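Local coordinates for protein dioxygenase (PDB 5V2D) that probably cleaves the central double bond of lignin-derived stilbenes with dioxygen, using an iron ion held by four histidines, at residues S57-P69 with R489-G501. Residues are numbered along the deposited sequence; the frame is centred on the assembly and turned at random.
Sequences SIHGTFYQVAPDP and RMRMSLHGCWAPG. With FE (Fe (III) ion), chain E.
The indole of Trp498 lies along the backbone of strand 60-67, its outer carbon CH2 3.4 Å from Gly60 C. Glycine suits this place because its bare CA leaves Ala499 O and the indole room to close in. With its CG anti to the backbone N (chi1 175°), Trp498 turns its benzo ring back across the strand; Ile58 CG2 meets CH2 at 3.8 Å, and Ile439 and Ile441 of strand 433-442 add to its packing. Gly496, without a side chain, lets the Phe62 ring come close to its CA, with CD1 at the ring edge directed at Cys497 O. On the opposite face of the sheet, Ala499 CB meets the edge of the Tyr63 ring, 3.6 Å from CE2, while Cys497 SG lies obliquely beside that ring. The C-terminal strand 496-500 adds itself antiparallel to strand 60-67 as the edge strand of a sheet otherwise built from the N-terminal part of the chain, the Velcro-like closure of a beta-propeller, here the seven-bladed propeller of carotenoid oxygenases. Just before strand 496-500, His495 turns away from strand 60-67 and binds the iron through NE2 at 2.1 Å; His188, His239 and His304 complete the four-histidine site, and Glu437 accepts from His495 ND1. Gln64, extended, reaches back to Leu494 O with NE2 (2.8 Å). Beyond, Pro67 CG packs against Leu494 CD1, and the long Arg491 carries its guanidinium under Pro69 CD, NH2 donating to Pro67 O at 2.7 Å within the guanidinium plane.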
loop_
_atom_site.group_PDB
_atom_site.type_symbol
_atom_site.label_atom_id
_atom_site.label_comp_id
_atom_site.label_asym_id
_atom_site.label_seq_id
_atom_site.Cartn_x
_atom_site.Cartn_y
_atom_site.Cartn_z
ATOM N N SER A 57 7.432 -2.823 -27.033
ATOM C CA SER A 57 6.664 -1.569 -26.982
ATOM C C SER A 57 6.453 -1.099 -25.528
ATOM O O SER A 57 5.958 -0.030 -25.319
ATOM C CB SER A 57 5.316 -1.788 -27.635
ATOM O OG SER A 57 4.561 -2.717 -26.865
ATOM N N ILE A 58 6.730 -1.900 -24.523
ATOM C CA ILE A 58 6.556 -1.440 -23.120
ATOM C C ILE A 58 7.590 -0.369 -22.816
ATOM O O ILE A 58 8.808 -0.600 -22.999
ATOM C CB ILE A 58 6.707 -2.565 -22.128
ATOM C CG1 ILE A 58 5.569 -3.590 -22.338
ATOM C CG2 ILE A 58 6.606 -2.034 -20.702
ATOM C CD1 ILE A 58 5.731 -4.857 -21.543
ATOM N N HIS A 59 7.112 0.789 -22.433
ATOM C CA HIS A 59 8.000 1.937 -22.241
ATOM C C HIS A 59 7.528 2.738 -21.047
ATOM O O HIS A 59 6.427 3.291 -21.053
ATOM C CB HIS A 59 8.021 2.841 -23.503
ATOM C CG HIS A 59 9.015 3.963 -23.434
ATOM N ND1 HIS A 59 8.755 5.224 -23.943
ATOM C CD2 HIS A 59 10.221 4.057 -22.835
ATOM C CE1 HIS A 59 9.781 6.018 -23.722
ATOM N NE2 HIS A 59 10.684 5.339 -23.040
ATOM N N GLY A 60 8.364 2.778 -20.037
ATOM C CA GLY A 60 8.091 3.574 -18.785
ATOM C C GLY A 60 8.798 2.935 -17.608
ATOM O O GLY A 60 9.706 2.135 -17.786
ATOM N N THR A 61 8.372 3.329 -16.423
ATOM C CA THR A 61 9.077 2.909 -15.197
ATOM C C THR A 61 8.059 2.351 -14.193
ATOM O O THR A 61 7.020 2.959 -13.947
ATOM C CB THR A 61 9.862 4.091 -14.594
ATOM O OG1 THR A 61 10.766 4.609 -15.545
ATOM C CG2 THR A 61 10.634 3.637 -13.374
ATOM N N PHE A 62 8.400 1.197 -13.646
ATOM C CA PHE A 62 7.646 0.591 -12.551
ATOM C C PHE A 62 8.365 1.026 -11.270
ATOM O O PHE A 62 9.512 0.574 -11.023
ATOM C CB PHE A 62 7.680 -0.919 -12.680
ATOM C CG PHE A 62 7.051 -1.677 -11.546
ATOM C CD1 PHE A 62 6.105 -1.122 -10.703
ATOM C CD2 PHE A 62 7.394 -2.968 -11.312
ATOM C CE1 PHE A 62 5.513 -1.846 -9.687
ATOM C CE2 PHE A 62 6.803 -3.705 -10.293
ATOM C CZ PHE A 62 5.847 -3.156 -9.491
ATOM N N TYR A 63 7.741 1.884 -10.476
ATOM C CA TYR A 63 8.295 2.301 -9.199
ATOM C C TYR A 63 7.609 1.484 -8.104
ATOM O O TYR A 63 6.408 1.224 -8.165
ATOM C CB TYR A 63 8.020 3.772 -8.911
ATOM C CG TYR A 63 8.633 4.705 -9.915
ATOM C CD1 TYR A 63 10.012 5.067 -9.786
ATOM C CD2 TYR A 63 7.927 5.257 -10.915
ATOM C CE1 TYR A 63 10.585 5.972 -10.672
ATOM C CE2 TYR A 63 8.493 6.142 -11.793
ATOM C CZ TYR A 63 9.804 6.518 -11.665
ATOM O OH TYR A 63 10.363 7.384 -12.550
ATOM N N GLN A 64 8.355 1.108 -7.101
ATOM C CA GLN A 64 7.781 0.413 -5.960
ATOM C C GLN A 64 8.531 0.863 -4.687
ATOM O O GLN A 64 9.718 1.152 -4.770
ATOM C CB GLN A 64 7.880 -1.093 -6.171
ATOM C CG GLN A 64 6.897 -1.769 -5.150
ATOM C CD GLN A 64 6.415 -3.212 -5.426
ATOM O OE1 GLN A 64 7.089 -4.095 -6.072
ATOM N NE2 GLN A 64 5.268 -3.480 -4.863
ATOM N N VAL A 65 7.853 0.916 -3.547
ATOM C CA VAL A 65 8.577 1.212 -2.304
ATOM C C VAL A 65 8.430 0.041 -1.346
ATOM O O VAL A 65 7.333 -0.555 -1.209
ATOM C CB VAL A 65 8.137 2.541 -1.690
ATOM C CG1 VAL A 65 6.644 2.559 -1.324
ATOM C CG2 VAL A 65 8.983 2.944 -0.507
ATOM N N ALA A 66 9.539 -0.293 -0.709
ATOM C CA ALA A 66 9.598 -1.277 0.322
ATOM C C ALA A 66 10.111 -0.690 1.649
ATOM O O ALA A 66 11.149 -0.098 1.672
ATOM C CB ALA A 66 10.510 -2.396 -0.075
ATOM N N PRO A 67 9.460 -1.047 2.738
ATOM C CA PRO A 67 10.114 -0.873 4.025
ATOM C C PRO A 67 11.366 -1.723 4.080
ATOM O O PRO A 67 11.324 -2.890 3.684
ATOM C CB PRO A 67 9.063 -1.362 5.032
ATOM C CG PRO A 67 7.786 -1.358 4.291
ATOM C CD PRO A 67 8.125 -1.664 2.866
ATOM N N ASP A 68 12.483 -1.143 4.481
ATOM C CA ASP A 68 13.735 -1.876 4.507
ATOM C C ASP A 68 14.652 -1.208 5.578
ATOM O O ASP A 68 15.404 -0.279 5.279
ATOM C CB ASP A 68 14.375 -1.872 3.136
ATOM C CG ASP A 68 15.462 -2.963 2.963
ATOM O OD1 ASP A 68 15.951 -3.078 1.821
ATOM O OD2 ASP A 68 15.788 -3.761 3.922
ATOM N N PRO A 69 14.542 -1.615 6.822
ATOM C CA PRO A 69 15.163 -0.805 7.940
ATOM C C PRO A 69 16.617 -0.694 7.834
ATOM O O PRO A 69 17.310 -1.676 7.667
ATOM C CB PRO A 69 14.771 -1.513 9.238
ATOM C CG PRO A 69 14.125 -2.743 8.802
ATOM C CD PRO A 69 13.867 -2.820 7.308
ATOM N N ARG A 489 18.167 -10.451 -3.950
ATOM C CA ARG A 489 16.831 -10.621 -3.382
ATOM C C ARG A 489 16.145 -9.266 -3.043
ATOM O O ARG A 489 16.693 -8.426 -2.313
ATOM C CB ARG A 489 16.910 -11.411 -2.074
ATOM C CG ARG A 489 15.577 -11.633 -1.379
ATOM C CD ARG A 489 15.827 -12.355 -0.041
ATOM N NE ARG A 489 16.701 -11.586 0.819
ATOM C CZ ARG A 489 16.291 -10.663 1.684
ATOM N NH1 ARG A 489 14.986 -10.427 1.965
ATOM N NH2 ARG A 489 17.267 -10.021 2.379
ATOM N N MET A 490 14.948 -9.119 -3.542
ATOM C CA MET A 490 14.120 -7.939 -3.245
ATOM C C MET A 490 13.327 -8.309 -1.996
ATOM O O MET A 490 12.513 -9.264 -2.013
ATOM C CB MET A 490 13.142 -7.685 -4.402
ATOM C CG MET A 490 13.805 -7.357 -5.746
ATOM S SD MET A 490 14.677 -5.789 -5.864
ATOM C CE MET A 490 13.277 -4.713 -6.008
ATOM N N ARG A 491 13.445 -7.475 -0.975
ATOM C CA ARG A 491 12.588 -7.637 0.225
ATOM C C ARG A 491 11.115 -7.387 -0.157
ATOM O O ARG A 491 10.800 -6.675 -1.091
ATOM C CB ARG A 491 13.028 -6.640 1.295
ATOM C CG ARG A 491 12.483 -6.899 2.655
ATOM C CD ARG A 491 13.213 -5.989 3.682
ATOM N NE ARG A 491 12.925 -6.478 5.049
ATOM C CZ ARG A 491 12.109 -5.890 5.937
ATOM N NH1 ARG A 491 11.940 -6.476 7.130
ATOM N NH2 ARG A 491 11.435 -4.746 5.685
ATOM N N MET A 492 10.229 -7.944 0.617
ATOM C CA MET A 492 8.792 -7.658 0.449
ATOM C C MET A 492 8.572 -6.185 0.460
ATOM O O MET A 492 9.197 -5.489 1.251
ATOM C CB MET A 492 7.967 -8.407 1.500
ATOM C CG MET A 492 6.477 -8.224 1.419
ATOM S SD MET A 492 5.884 -8.875 -0.163
ATOM C CE MET A 492 4.157 -8.568 -0.078
ATOM N N SER A 493 7.674 -5.712 -0.389
ATOM C CA SER A 493 7.397 -4.325 -0.599
ATOM C C SER A 493 5.982 -3.995 -0.160
ATOM O O SER A 493 5.142 -4.877 0.206
ATOM C CB SER A 493 7.596 -3.912 -2.064
ATOM O OG SER A 493 8.899 -4.348 -2.551
ATOM N N LEU A 494 5.677 -2.733 -0.240
ATOM C CA LEU A 494 4.327 -2.275 -0.177
ATOM C C LEU A 494 3.886 -1.840 -1.579
ATOM O O LEU A 494 3.938 -2.671 -2.507
ATOM C CB LEU A 494 4.177 -1.248 0.938
ATOM C CG LEU A 494 4.188 -1.805 2.352
ATOM C CD1 LEU A 494 4.242 -0.663 3.425
ATOM C CD2 LEU A 494 3.055 -2.764 2.633
ATOM N N HIS A 495 3.454 -0.620 -1.781
ATOM C CA HIS A 495 2.780 -0.281 -3.032
ATOM C C HIS A 495 3.650 0.266 -4.129
ATOM O O HIS A 495 4.731 0.766 -3.853
ATOM C CB HIS A 495 1.634 0.719 -2.756
ATOM C CG HIS A 495 0.657 0.171 -1.804
ATOM N ND1 HIS A 495 -0.238 -0.841 -2.167
ATOM C CD2 HIS A 495 0.379 0.496 -0.501
ATOM C CE1 HIS A 495 -1.023 -1.102 -1.117
ATOM N NE2 HIS A 495 -0.665 -0.312 -0.102
ATOM N N GLY A 496 3.207 0.089 -5.366
ATOM C CA GLY A 496 3.965 0.583 -6.515
ATOM C C GLY A 496 3.083 1.230 -7.539
ATOM O O GLY A 496 1.822 1.332 -7.373
ATOM N N CYS A 497 3.688 1.670 -8.637
ATOM C CA CYS A 497 2.876 2.345 -9.690
ATOM C C CYS A 497 3.632 2.236 -10.991
ATOM O O CYS A 497 4.863 1.999 -11.032
ATOM C CB CYS A 497 2.650 3.810 -9.387
ATOM S SG CYS A 497 4.178 4.794 -9.376
ATOM N N TRP A 498 2.875 2.351 -12.081
ATOM C CA TRP A 498 3.449 2.414 -13.414
ATOM C C TRP A 498 3.439 3.854 -13.925
ATOM O O TRP A 498 2.375 4.474 -13.928
ATOM C CB TRP A 498 2.562 1.533 -14.360
ATOM C CG TRP A 498 3.044 1.665 -15.838
ATOM C CD1 TRP A 498 2.331 2.138 -16.878
ATOM C CD2 TRP A 498 4.291 1.227 -16.344
ATOM N NE1 TRP A 498 3.047 2.049 -17.994
ATOM C CE2 TRP A 498 4.269 1.490 -17.717
ATOM C CE3 TRP A 498 5.412 0.643 -15.773
ATOM C CZ2 TRP A 498 5.321 1.170 -18.570
ATOM C CZ3 TRP A 498 6.474 0.332 -16.615
ATOM C CH2 TRP A 498 6.414 0.576 -18.010
ATOM N N ALA A 499 4.569 4.334 -14.404
ATOM C CA ALA A 499 4.701 5.699 -14.950
ATOM C C ALA A 499 4.994 5.610 -16.444
ATOM O O ALA A 499 6.123 5.263 -16.813
ATOM C CB ALA A 499 5.869 6.417 -14.276
ATOM N N PRO A 500 3.990 5.791 -17.294
ATOM C CA PRO A 500 4.171 5.551 -18.736
ATOM C C PRO A 500 5.244 6.484 -19.318
ATOM O O PRO A 500 5.357 7.611 -18.890
ATOM C CB PRO A 500 2.806 5.938 -19.358
ATOM C CG PRO A 500 1.834 5.832 -18.260
ATOM C CD PRO A 500 2.592 6.145 -16.956
ATOM N N GLY A 501 6.155 6.036 -20.169
ATOM C CA GLY A 501 6.856 7.003 -21.076
ATOM C C GLY A 501 5.836 7.091 -22.263
ATOM O O GLY A 501 6.173 7.594 -23.266
HETATM FE FE FE E . -1.916 0.275 1.502
HETATM O O HOH W 1 -0.684 -0.863 2.704
#